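Local coordinates for protein oxidase/hydroxylase (Streptomyces hygroscopicus subsp. hygroscopicus, PDB 4XCB) that probably acts as a 2-oxoglutarate-dependent oxygenase of the phytanoyl-CoA dioxygenase family, and binds hygromycin B beside its metal and 2-oxoglutarate, at residues T18-I23 with D199-N204; Y138-V143 with L203-M208; P50-Y55 with Y92-T97. All coordinates share one frame; numbering follows the deposited sequence.

Contact 1. Residues T18-I23 with D199-N204; sequences TGFLVI and DVLLLN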
loop_
_atom_site.group_PDB
_atom_site.type_symbol
_atom_site.label_atom_id
_atom_site.label_comp_id
_atom_site.label_asym_id
_atom_site.label_seq_id
_atom_site.Cartn_x
_atom_site.Cartn_y
_atom_site.Cartn_z
ATOM N N THR A 18 16.541 3.288 0.448
ATOM C CA THR A 18 17.557 2.379 -0.078
ATOM C C THR A 18 17.536 0.980 0.535
ATOM O O THR A 18 18.125 0.043 -0.008
ATOM C CB THR A 18 18.973 2.959 0.128
ATOM O OG1 THR A 18 19.323 2.886 1.521
ATOM C CG2 THR A 18 19.039 4.405 -0.348
ATOM N N GLY A 19 16.868 0.843 1.680
ATOM C CA GLY A 19 16.746 -0.455 2.325
ATOM C C GLY A 19 17.881 -0.769 3.278
ATOM O O GLY A 19 17.922 -1.845 3.840
ATOM N N PHE A 20 18.817 0.156 3.431
ATOM C CA PHE A 20 19.889 -0.063 4.385
ATOM C C PHE A 20 20.459 1.266 4.819
ATOM O O PHE A 20 20.089 2.315 4.294
ATOM C CB PHE A 20 20.983 -0.970 3.804
ATOM C CG PHE A 20 21.799 -0.336 2.722
ATOM C CD1 PHE A 20 21.299 -0.206 1.435
ATOM C CD2 PHE A 20 23.081 0.096 2.985
ATOM C CE1 PHE A 20 22.073 0.362 0.431
ATOM C CE2 PHE A 20 23.854 0.668 1.986
ATOM C CZ PHE A 20 23.345 0.802 0.712
ATOM N N LEU A 21 21.321 1.220 5.821
ATOM C CA LEU A 21 21.953 2.419 6.327
ATOM C C LEU A 21 23.306 2.049 6.895
ATOM O O LEU A 21 23.422 1.146 7.732
ATOM C CB LEU A 21 21.081 3.115 7.370
ATOM C CG LEU A 21 21.747 4.368 7.923
ATOM C CD1 LEU A 21 21.716 5.507 6.870
ATOM C CD2 LEU A 21 21.104 4.785 9.241
ATOM N N VAL A 22 24.349 2.715 6.406
ATOM C CA VAL A 22 25.677 2.519 6.953
ATOM C C VAL A 22 25.899 3.559 8.031
ATOM O O VAL A 22 25.799 4.769 7.776
ATOM C CB VAL A 22 26.775 2.621 5.887
ATOM C CG1 VAL A 22 28.131 2.743 6.554
ATOM C CG2 VAL A 22 26.734 1.408 4.966
ATOM N N ILE A 23 26.153 3.080 9.247
ATOM C CA ILE A 23 26.406 3.960 10.373
ATOM C C ILE A 23 27.883 3.841 10.689
ATOM O O ILE A 23 28.337 2.803 11.159
ATOM C CB ILE A 23 25.543 3.602 11.595
ATOM C CG1 ILE A 23 24.077 3.432 11.185
ATOM C CG2 ILE A 23 25.673 4.677 12.660
ATOM C CD1 ILE A 23 23.137 3.165 12.357
ATOM N N ASP A 199 32.179 -0.091 11.626
ATOM C CA ASP A 199 30.932 0.388 11.038
ATOM C C ASP A 199 29.808 -0.617 11.246
ATOM O O ASP A 199 30.049 -1.823 11.331
ATOM C CB ASP A 199 31.072 0.623 9.531
ATOM C CG ASP A 199 32.009 1.762 9.175
ATOM O OD1 ASP A 199 32.411 2.545 10.066
ATOM O OD2 ASP A 199 32.313 1.885 7.962
ATOM N N VAL A 200 28.580 -0.114 11.279
ATOM C CA VAL A 200 27.384 -0.954 11.324
ATOM C C VAL A 200 26.590 -0.748 10.029
ATOM O O VAL A 200 26.324 0.386 9.650
ATOM C CB VAL A 200 26.504 -0.604 12.524
ATOM C CG1 VAL A 200 25.183 -1.353 12.459
ATOM C CG2 VAL A 200 27.233 -0.936 13.836
ATOM N N LEU A 201 26.221 -1.839 9.362
ATOM C CA LEU A 201 25.259 -1.757 8.269
ATOM C C LEU A 201 23.919 -2.288 8.803
ATOM O O LEU A 201 23.791 -3.468 9.149
ATOM C CB LEU A 201 25.753 -2.533 7.032
ATOM C CG LEU A 201 25.114 -2.283 5.654
ATOM C CD1 LEU A 201 26.009 -2.845 4.561
ATOM C CD2 LEU A 201 23.708 -2.919 5.556
ATOM N N LEU A 202 22.947 -1.383 8.895
ATOM C CA LEU A 202 21.578 -1.702 9.298
ATOM C C LEU A 202 20.819 -2.072 8.028
ATOM O O LEU A 202 20.764 -1.273 7.102
ATOM C CB LEU A 202 20.934 -0.501 9.984
ATOM C CG LEU A 202 19.550 -0.635 10.619
ATOM C CD1 LEU A 202 19.655 -1.436 11.899
ATOM C CD2 LEU A 202 18.968 0.731 10.919
ATOM N N LEU A 203 20.212 -3.260 7.998
ATOM C CA LEU A 203 19.727 -3.829 6.739
ATOM C C LEU A 203 18.278 -4.309 6.825
ATOM O O LEU A 203 17.938 -5.126 7.670
ATOM C CB LEU A 203 20.627 -4.996 6.335
ATOM C CG LEU A 203 20.269 -5.818 5.101
ATOM C CD1 LEU A 203 20.296 -4.928 3.866
ATOM C CD2 LEU A 203 21.260 -6.961 4.949
ATOM N N ASN A 204 17.433 -3.794 5.945
ATOM C CA ASN A 204 16.097 -4.347 5.705
ATOM C C ASN A 204 16.241 -5.643 4.923
ATOM O O ASN A 204 16.711 -5.620 3.787
ATOM C CB ASN A 204 15.253 -3.336 4.914
ATOM C CG ASN A 204 13.789 -3.759 4.775
ATOM O OD1 ASN A 204 13.457 -4.929 4.903
ATOM N ND2 ASN A 204 12.912 -2.790 4.493
#
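F20 rests the base of its side chain against two leucine ends of the facing strand: its CB lies 3.8 Å from CD2 of L201 and 4.0 Å from CD1 of L203. A chi1 of 70° keeps CG between the backbone N and the carbonyl carbon, and from there the outer ring atoms draw off from strand 200-204, CD2 still touching L201 obliquely. V22 continues this face, its CG2 4.1 Å from CG of L201. On the other face L21 pairs with L202 and I23 with V200, close mainly at the base, where I23 CB and V200 CB are 4.4 Å apart. The backbone beneath is an antiparallel ladder, directions 170° apart, with strand 20-23 outermost within the chain in the larger sheet of a double-stranded beta-helix. L21 and L202 exchange two hydrogen bonds, and so do I23 and V200; I23 N reaches V200 O at 2.7 Å, nearly straight at 176°. The ladder opens at G19, which leaves helix 9-18 with positive phi, where a CB would press on the preceding carbonyl; G19 O accepts from N204 N at 2.9 Å. Further out, helix 9-18 (I14, F15) and helix 72-82 (V78, V81) cover the L21/L202 face. On the F20/V22 face, V193 of strand 190-193 in the smaller sheet touches both side chains, and the ring of Y158 meets that of F20.

Contact 2. Residues Y138-V143 with L203-M208; sequences YVKALV and LNEALM. With HY0 (hygromycin b variant), chain G; AKG (2-oxoglutaric acid), chain F.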
loop_
_atom_site.group_PDB
_atom_site.type_symbol
_atom_site.label_atom_id
_atom_site.label_comp_id
_atom_site.label_asym_id
_atom_site.label_seq_id
_atom_site.Cartn_x
_atom_site.Cartn_y
_atom_site.Cartn_z
ATOM N N TYR A 138 11.930 -7.707 9.696
ATOM C CA TYR A 138 13.153 -8.479 9.838
ATOM C C TYR A 138 14.300 -7.600 9.415
ATOM O O TYR A 138 14.430 -7.296 8.230
ATOM C CB TYR A 138 13.111 -9.759 8.993
ATOM C CG TYR A 138 14.014 -10.870 9.483
ATOM C CD1 TYR A 138 13.497 -12.121 9.775
ATOM C CD2 TYR A 138 15.368 -10.663 9.674
ATOM C CE1 TYR A 138 14.307 -13.142 10.232
ATOM C CE2 TYR A 138 16.192 -11.677 10.122
ATOM C CZ TYR A 138 15.659 -12.913 10.400
ATOM O OH TYR A 138 16.461 -13.944 10.860
ATOM N N VAL A 139 15.100 -7.157 10.380
ATOM C CA VAL A 139 16.267 -6.343 10.077
ATOM C C VAL A 139 17.516 -6.939 10.723
ATOM O O VAL A 139 17.450 -7.678 11.735
ATOM C CB VAL A 139 16.078 -4.883 10.532
ATOM C CG1 VAL A 139 14.824 -4.272 9.864
ATOM C CG2 VAL A 139 15.959 -4.814 12.024
ATOM N N LYS A 140 18.657 -6.642 10.117
ATOM C CA LYS A 140 19.938 -7.092 10.608
ATOM C C LYS A 140 20.840 -5.929 10.901
ATOM O O LYS A 140 20.850 -4.939 10.168
ATOM C CB LYS A 140 20.623 -8.006 9.601
ATOM C CG LYS A 140 20.119 -9.404 9.587
ATOM C CD LYS A 140 21.044 -10.261 8.754
ATOM C CE LYS A 140 20.457 -11.636 8.568
ATOM N NZ LYS A 140 21.145 -12.356 7.453
ATOM N N ALA A 141 21.615 -6.056 11.966
ATOM C CA ALA A 141 22.747 -5.175 12.177
ATOM C C ALA A 141 24.003 -5.960 11.860
ATOM O O ALA A 141 24.334 -6.927 12.543
ATOM C CB ALA A 141 22.779 -4.647 13.607
ATOM N N LEU A 142 24.688 -5.561 10.799
ATOM C CA LEU A 142 25.969 -6.143 10.454
ATOM C C LEU A 142 27.076 -5.286 11.049
ATOM O O LEU A 142 27.230 -4.117 10.691
ATOM C CB LEU A 142 26.144 -6.242 8.932
ATOM C CG LEU A 142 25.039 -6.886 8.100
ATOM C CD1 LEU A 142 25.361 -6.783 6.628
ATOM C CD2 LEU A 142 24.877 -8.329 8.454
ATOM N N VAL A 143 27.836 -5.875 11.961
ATOM C CA VAL A 143 28.984 -5.222 12.555
ATOM C C VAL A 143 30.253 -5.712 11.859
ATOM O O VAL A 143 30.708 -6.849 12.059
ATOM C CB VAL A 143 29.074 -5.504 14.073
ATOM C CG1 VAL A 143 30.263 -4.735 14.661
ATOM C CG2 VAL A 143 27.756 -5.154 14.772
ATOM N N LEU A 203 20.212 -3.260 7.998
ATOM C CA LEU A 203 19.727 -3.829 6.739
ATOM C C LEU A 203 18.278 -4.309 6.825
ATOM O O LEU A 203 17.938 -5.126 7.670
ATOM C CB LEU A 203 20.627 -4.996 6.335
ATOM C CG LEU A 203 20.269 -5.818 5.101
ATOM C CD1 LEU A 203 20.296 -4.928 3.866
ATOM C CD2 LEU A 203 21.260 -6.961 4.949
ATOM N N ASN A 204 17.433 -3.794 5.945
ATOM C CA ASN A 204 16.097 -4.347 5.705
ATOM C C ASN A 204 16.241 -5.643 4.923
ATOM O O ASN A 204 16.711 -5.620 3.787
ATOM C CB ASN A 204 15.253 -3.336 4.914
ATOM C CG ASN A 204 13.789 -3.759 4.775
ATOM O OD1 ASN A 204 13.457 -4.929 4.903
ATOM N ND2 ASN A 204 12.912 -2.790 4.493
ATOM N N GLU A 205 15.840 -6.773 5.488
ATOM C CA GLU A 205 16.104 -8.045 4.817
ATOM C C GLU A 205 15.261 -8.214 3.552
ATOM O O GLU A 205 15.466 -9.152 2.783
ATOM C CB GLU A 205 15.896 -9.214 5.784
ATOM C CG GLU A 205 17.120 -9.425 6.697
ATOM C CD GLU A 205 18.350 -9.878 5.923
ATOM O OE1 GLU A 205 18.276 -10.903 5.215
ATOM O OE2 GLU A 205 19.396 -9.204 6.020
ATOM N N ALA A 206 14.361 -7.275 3.305
ATOM C CA ALA A 206 13.641 -7.247 2.029
ATOM C C ALA A 206 14.563 -6.882 0.859
ATOM O O ALA A 206 14.254 -7.208 -0.292
ATOM C CB ALA A 206 12.474 -6.277 2.107
ATOM N N LEU A 207 15.679 -6.219 1.152
ATOM C CA LEU A 207 16.610 -5.789 0.104
ATOM C C LEU A 207 17.275 -7.000 -0.530
ATOM O O LEU A 207 17.673 -7.912 0.159
ATOM C CB LEU A 207 17.655 -4.849 0.692
ATOM C CG LEU A 207 18.586 -4.192 -0.314
ATOM C CD1 LEU A 207 17.794 -3.186 -1.143
ATOM C CD2 LEU A 207 19.677 -3.496 0.454
ATOM N N MET A 208 17.399 -7.016 -1.858
ATOM C CA MET A 208 18.129 -8.082 -2.513
ATOM C C MET A 208 19.591 -7.716 -2.502
ATOM O O MET A 208 19.959 -6.681 -3.044
ATOM C CB MET A 208 17.663 -8.292 -3.953
ATOM C CG MET A 208 18.425 -9.419 -4.638
ATOM S SD MET A 208 17.890 -9.689 -6.338
ATOM C CE MET A 208 16.227 -10.290 -6.055
HETATM C C1 HY0 G . 18.158 -20.548 1.455
HETATM C C2 HY0 G . 17.915 -21.654 0.452
HETATM C C3 HY0 G . 18.524 -22.951 0.963
HETATM C C4 HY0 G . 20.025 -22.777 1.197
HETATM C C5 HY0 G . 20.314 -21.590 2.120
HETATM C C6 HY0 G . 19.637 -20.333 1.671
HETATM N N7 HY0 G . 16.520 -21.811 0.291
HETATM O O8 HY0 G . 17.610 -19.363 0.925
HETATM N N9 HY0 G . 20.534 -23.968 1.786
HETATM C C10 HY0 G . 20.739 -24.958 0.732
HETATM O O11 HY0 G . 21.707 -21.365 2.117
HETATM C C12 HY0 G . 20.100 -17.006 3.287
HETATM C C13 HY0 G . 20.239 -18.074 2.237
HETATM O O14 HY0 G . 21.551 -18.223 1.750
HETATM C C15 HY0 G . 22.003 -17.026 1.181
HETATM C C16 HY0 G . 22.303 -16.093 2.312
HETATM C C17 HY0 G . 20.937 -15.821 3.066
HETATM O O18 HY0 G . 19.809 -19.341 2.725
HETATM C C19 HY0 G . 23.266 -17.313 0.373
HETATM O O20 HY0 G . 22.892 -18.043 -0.798
HETATM O O21 HY0 G . 23.212 -16.656 3.182
HETATM O O22 HY0 G . 21.225 -15.260 4.278
HETATM C C23 HY0 G . 20.565 -16.075 5.266
HETATM C C24 HY0 G . 21.396 -16.104 6.505
HETATM C C25 HY0 G . 20.590 -16.666 7.666
HETATM C C26 HY0 G . 19.275 -15.932 7.827
HETATM C C27 HY0 G . 18.526 -16.028 6.541
HETATM O O28 HY0 G . 19.322 -15.466 5.523
HETATM O O29 HY0 G . 20.380 -17.433 4.679
HETATM O O30 HY0 G . 22.542 -16.947 6.346
HETATM O O31 HY0 G . 21.378 -16.599 8.832
HETATM O O32 HY0 G . 19.474 -14.558 8.172
HETATM C C33 HY0 G . 17.207 -15.237 6.617
HETATM C C34 HY0 G . 16.253 -15.743 5.567
HETATM O O35 HY0 G . 15.698 -16.992 5.926
HETATM N N36 HY0 G . 17.480 -13.878 6.332
HETATM C C1 AKG F . 24.151 -12.291 5.188
HETATM O O1 AKG F . 22.948 -12.621 4.944
HETATM O O2 AKG F . 24.823 -12.904 6.073
HETATM C C2 AKG F . 24.783 -11.159 4.425
HETATM O O5 AKG F . 24.068 -10.524 3.672
HETATM C C3 AKG F . 26.268 -10.874 4.578
HETATM C C4 AKG F . 26.659 -9.467 4.191
HETATM C C5 AKG F . 28.173 -9.358 4.103
HETATM O O3 AKG F . 28.713 -8.230 3.927
HETATM O O4 AKG F . 28.877 -10.398 4.209
HETATM O O HOH W 1 11.860 -6.572 6.737
HETATM O O HOH W 2 20.344 -12.025 4.424
HETATM O O HOH W 3 21.966 -10.096 5.612
#
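The side chains of Y138 and E205 lie side by side, pointing the same way, ring and carboxylate planes 58° apart, and E205 CG approaches the ring obliquely, 3.7 Å from Y138 CD2. A bend at chi2 (-66°) swings the carboxylate toward K140, whose extended chain crosses it, CD 3.4 Å from E205 OE2. The salt bridge from K140 NZ to that oxygen is long, 3.9 Å; one water bridges the two, and a second joins NZ to E205 OE1. NZ also donates to O32 of hygromycin at 2.9 Å and lies 3.1 Å from O1 of 2-oxoglutarate, with the hydroxyl of Y92 as a further partner. A methionine in place of K140 would probably leave that sugar oxygen without this donor and E205 without its nearby positive charge. These residues stand on neighbouring antiparallel strands of the double-stranded beta-helix: K140 and L203 exchange two backbone bonds, and E205 N extends the ladder to Y138 O at 3.1 Å. Strand end N204 opens a type I turn to L207, and its OD1 accepts from A206 N, an Asx turn. E205 has been seen to bind iron(II) with H105 and H209; here both histidines hold nickel.

Contact 3. Residues P50-Y55 with Y92-T97; sequences PRTRRY and YGLRRT. With HY0 (hygromycin b variant), chain G; AKG (2-oxoglutaric acid), chain F.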
loop_
_atom_site.group_PDB
_atom_site.type_symbol
_atom_site.label_atom_id
_atom_site.label_comp_id
_atom_site.label_asym_id
_atom_site.label_seq_id
_atom_site.Cartn_x
_atom_site.Cartn_y
_atom_site.Cartn_z
ATOM N N PRO A 50 32.120 -22.140 -0.141
ATOM C CA PRO A 50 33.579 -22.271 -0.186
ATOM C C PRO A 50 34.311 -21.082 0.441
ATOM O O PRO A 50 33.907 -19.925 0.261
ATOM C CB PRO A 50 33.876 -22.364 -1.686
ATOM C CG PRO A 50 32.608 -22.869 -2.294
ATOM C CD PRO A 50 31.508 -22.257 -1.476
ATOM N N ARG A 51 35.369 -21.386 1.189
ATOM C CA ARG A 51 36.267 -20.384 1.764
ATOM C C ARG A 51 35.537 -19.471 2.751
ATOM O O ARG A 51 35.881 -18.294 2.912
ATOM C CB ARG A 51 36.929 -19.572 0.649
ATOM C CG ARG A 51 37.604 -20.453 -0.393
ATOM C CD ARG A 51 38.920 -20.982 0.129
ATOM N NE ARG A 51 39.875 -19.888 0.267
ATOM C CZ ARG A 51 41.086 -20.006 0.801
ATOM N NH1 ARG A 51 41.499 -21.183 1.264
ATOM N NH2 ARG A 51 41.877 -18.942 0.878
ATOM N N THR A 52 34.533 -20.050 3.405
ATOM C CA THR A 52 33.687 -19.363 4.377
ATOM C C THR A 52 33.555 -20.227 5.633
ATOM O O THR A 52 33.297 -21.435 5.545
ATOM C CB THR A 52 32.272 -19.072 3.798
ATOM O OG1 THR A 52 32.382 -18.396 2.540
ATOM C CG2 THR A 52 31.446 -18.209 4.744
ATOM N N ARG A 53 33.754 -19.615 6.797
ATOM C CA ARG A 53 33.476 -20.264 8.074
ATOM C C ARG A 53 32.409 -19.471 8.802
ATOM O O ARG A 53 32.434 -18.239 8.777
ATOM C CB ARG A 53 34.727 -20.354 8.946
ATOM C CG ARG A 53 35.856 -21.155 8.339
ATOM C CD ARG A 53 35.462 -22.615 8.171
ATOM N NE ARG A 53 35.232 -23.295 9.441
ATOM C CZ ARG A 53 34.951 -24.592 9.533
ATOM N NH1 ARG A 53 34.885 -25.326 8.427
ATOM N NH2 ARG A 53 34.740 -25.157 10.714
ATOM N N ARG A 54 31.489 -20.166 9.463
ATOM C CA ARG A 54 30.399 -19.503 10.175
ATOM C C ARG A 54 30.461 -19.772 11.684
ATOM O O ARG A 54 30.652 -20.909 12.116
ATOM C CB ARG A 54 29.048 -19.953 9.611
ATOM C CG ARG A 54 27.836 -19.201 10.154
ATOM C CD ARG A 54 26.596 -19.569 9.356
ATOM N NE ARG A 54 25.364 -19.175 10.031
ATOM C CZ ARG A 54 24.432 -18.406 9.484
ATOM N NH1 ARG A 54 24.585 -17.960 8.249
ATOM N NH2 ARG A 54 23.339 -18.099 10.166
ATOM N N TYR A 55 30.318 -18.713 12.476
ATOM C CA TYR A 55 30.145 -18.850 13.925
ATOM C C TYR A 55 28.642 -18.893 14.168
ATOM O O TYR A 55 27.974 -17.876 14.058
ATOM C CB TYR A 55 30.788 -17.684 14.685
ATOM C CG TYR A 55 32.276 -17.494 14.443
ATOM C CD1 TYR A 55 33.211 -17.992 15.346
ATOM C CD2 TYR A 55 32.740 -16.799 13.330
ATOM C CE1 TYR A 55 34.570 -17.818 15.138
ATOM C CE2 TYR A 55 34.102 -16.624 13.109
ATOM C CZ TYR A 55 35.009 -17.135 14.022
ATOM O OH TYR A 55 36.364 -16.964 13.810
ATOM N N TYR A 92 25.167 -14.368 14.417
ATOM C CA TYR A 92 26.202 -15.238 13.875
ATOM C C TYR A 92 27.407 -14.452 13.375
ATOM O O TYR A 92 27.370 -13.226 13.275
ATOM C CB TYR A 92 25.638 -16.108 12.745
ATOM C CG TYR A 92 25.115 -15.335 11.556
ATOM C CD1 TYR A 92 23.793 -14.912 11.509
ATOM C CD2 TYR A 92 25.937 -15.060 10.476
ATOM C CE1 TYR A 92 23.306 -14.214 10.428
ATOM C CE2 TYR A 92 25.462 -14.360 9.392
ATOM C CZ TYR A 92 24.144 -13.944 9.376
ATOM O OH TYR A 92 23.678 -13.253 8.285
ATOM N N GLY A 93 28.479 -15.174 13.079
ATOM C CA GLY A 93 29.677 -14.552 12.560
ATOM C C GLY A 93 30.072 -15.202 11.256
ATOM O O GLY A 93 29.751 -16.356 11.026
ATOM N N LEU A 94 30.741 -14.445 10.394
ATOM C CA LEU A 94 31.226 -14.962 9.117
ATOM C C LEU A 94 32.674 -14.553 8.909
ATOM O O LEU A 94 33.008 -13.362 8.934
ATOM C CB LEU A 94 30.370 -14.461 7.957
ATOM C CG LEU A 94 28.925 -14.966 7.888
ATOM C CD1 LEU A 94 28.181 -14.189 6.808
ATOM C CD2 LEU A 94 28.890 -16.470 7.610
ATOM N N ARG A 95 33.524 -15.554 8.697
ATOM C CA ARG A 95 34.925 -15.329 8.393
ATOM C C ARG A 95 35.221 -15.861 6.998
ATOM O O ARG A 95 35.006 -17.037 6.738
ATOM C CB ARG A 95 35.822 -16.020 9.416
ATOM C CG ARG A 95 37.297 -15.790 9.164
ATOM C CD ARG A 95 38.152 -16.536 10.166
ATOM N NE ARG A 95 37.865 -16.089 11.528
ATOM C CZ ARG A 95 38.435 -15.024 12.085
ATOM N NH1 ARG A 95 39.322 -14.315 11.396
ATOM N NH2 ARG A 95 38.118 -14.662 13.317
ATOM N N ARG A 96 35.710 -15.002 6.110
ATOM C CA ARG A 96 35.946 -15.396 4.721
ATOM C C ARG A 96 37.369 -15.131 4.260
ATOM O O ARG A 96 38.001 -14.162 4.677
ATOM C CB ARG A 96 34.983 -14.661 3.787
ATOM C CG ARG A 96 33.585 -15.240 3.774
ATOM C CD ARG A 96 32.638 -14.320 3.043
ATOM N NE ARG A 96 33.142 -13.952 1.727
ATOM C CZ ARG A 96 32.580 -13.028 0.947
ATOM N NH1 ARG A 96 31.493 -12.388 1.356
ATOM N NH2 ARG A 96 33.098 -12.733 -0.237
ATOM N N THR A 97 37.849 -15.987 3.369
ATOM C CA THR A 97 39.148 -15.786 2.741
ATOM C C THR A 97 38.958 -15.699 1.232
ATOM O O THR A 97 37.826 -15.739 0.745
ATOM C CB THR A 97 40.132 -16.917 3.105
ATOM O OG1 THR A 97 39.616 -18.169 2.646
ATOM C CG2 THR A 97 40.319 -16.987 4.620
HETATM C C1 HY0 G . 18.158 -20.548 1.455
HETATM C C2 HY0 G . 17.915 -21.654 0.452
HETATM C C3 HY0 G . 18.524 -22.951 0.963
HETATM C C4 HY0 G . 20.025 -22.777 1.197
HETATM C C5 HY0 G . 20.314 -21.590 2.120
HETATM C C6 HY0 G . 19.637 -20.333 1.671
HETATM N N7 HY0 G . 16.520 -21.811 0.291
HETATM O O8 HY0 G . 17.610 -19.363 0.925
HETATM N N9 HY0 G . 20.534 -23.968 1.786
HETATM C C10 HY0 G . 20.739 -24.958 0.732
HETATM O O11 HY0 G . 21.707 -21.365 2.117
HETATM C C12 HY0 G . 20.100 -17.006 3.287
HETATM C C13 HY0 G . 20.239 -18.074 2.237
HETATM O O14 HY0 G . 21.551 -18.223 1.750
HETATM C C15 HY0 G . 22.003 -17.026 1.181
HETATM C C16 HY0 G . 22.303 -16.093 2.312
HETATM C C17 HY0 G . 20.937 -15.821 3.066
HETATM O O18 HY0 G . 19.809 -19.341 2.725
HETATM C C19 HY0 G . 23.266 -17.313 0.373
HETATM O O20 HY0 G . 22.892 -18.043 -0.798
HETATM O O21 HY0 G . 23.212 -16.656 3.182
HETATM O O22 HY0 G . 21.225 -15.260 4.278
HETATM C C23 HY0 G . 20.565 -16.075 5.266
HETATM C C24 HY0 G . 21.396 -16.104 6.505
HETATM C C25 HY0 G . 20.590 -16.666 7.666
HETATM C C26 HY0 G . 19.275 -15.932 7.827
HETATM C C27 HY0 G . 18.526 -16.028 6.541
HETATM O O28 HY0 G . 19.322 -15.466 5.523
HETATM O O29 HY0 G . 20.380 -17.433 4.679
HETATM O O30 HY0 G . 22.542 -16.947 6.346
HETATM O O31 HY0 G . 21.378 -16.599 8.832
HETATM O O32 HY0 G . 19.474 -14.558 8.172
HETATM C C33 HY0 G . 17.207 -15.237 6.617
HETATM C C34 HY0 G . 16.253 -15.743 5.567
HETATM O O35 HY0 G . 15.698 -16.992 5.926
HETATM N N36 HY0 G . 17.480 -13.878 6.332
HETATM C C1 AKG F . 24.151 -12.291 5.188
HETATM O O1 AKG F . 22.948 -12.621 4.944
HETATM O O2 AKG F . 24.823 -12.904 6.073
HETATM C C2 AKG F . 24.783 -11.159 4.425
HETATM O O5 AKG F . 24.068 -10.524 3.672
HETATM C C3 AKG F . 26.268 -10.874 4.578
HETATM C C4 AKG F . 26.659 -9.467 4.191
HETATM C C5 AKG F . 28.173 -9.358 4.103
HETATM O O3 AKG F . 28.713 -8.230 3.927
HETATM O O4 AKG F . 28.877 -10.398 4.209
#
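R54 and Y92 stack where strand 52-55, outermost within the chain, runs antiparallel to its neighbour 86-96 in the larger sheet of the double-stranded beta-helix. The guanidinium lies flat on the ring, planes 12° apart; as a cation-pi pair, R54 CZ is 3.9 Å from the ring centroid, and NH2 sits over the face toward the rim. An extended chain from CG to NE, started by CG anti to the backbone N (chi1 -173°), carries the group that far. Hydrogen bonds to the ligands come next: R54 NH2 gives an almost straight one to O31 of hygromycin at 2.8 Å, at the guanidinium edge, and NH1 gives another to O30. The Y92 hydroxyl donates to O2 of 2-oxoglutarate at 2.5 Å, so the stack joins the hygromycin and 2-oxoglutarate sites. Apolar contact is lighter: R54 CG runs alongside L94, 3.9 Å from its CD2, and T52 lies beside the R96 chain, CG2 to CG 3.8 Å. Among backbone bonds, R53 and R95 exchange two, as do Y55 and G93; Y55 N sits well above the carbonyl plane of G93. Any CB on G93 would collide with CD2 of the Y55 ring. A side-on hydrogen-bonded pair lies on the face of the sheet turned from the ligands, where R95, also bridged to D219 through NH1, grips Y55: NE and NH2 both donate to Y55 OH at 2.9 Å, the oxygen only 4° out of the guanidinium plane.

In the fold
Contacts 1 and 2 share L203 and N204 on strand 200-204, with centres about 7 Å apart; L201 O and L142 N, 2.8 Å apart and probably hydrogen-bonded, tie 138-143 to the pair of contact 1. Contact 3 sits at the other end of the same sheet, its centre about 20 Å from that of contact 1 and about 18 Å from that of contact 2. It still touches contact 2 through K140 NZ and Y92 OH, 2.8 Å apart, and both hold hygromycin and 2-oxoglutarate. The side chains of K140, Y92 and L203 come within about 4, 5 and 5 Å of the nickel ion, so contact 1 reaches the neighbourhood of the metal through L203.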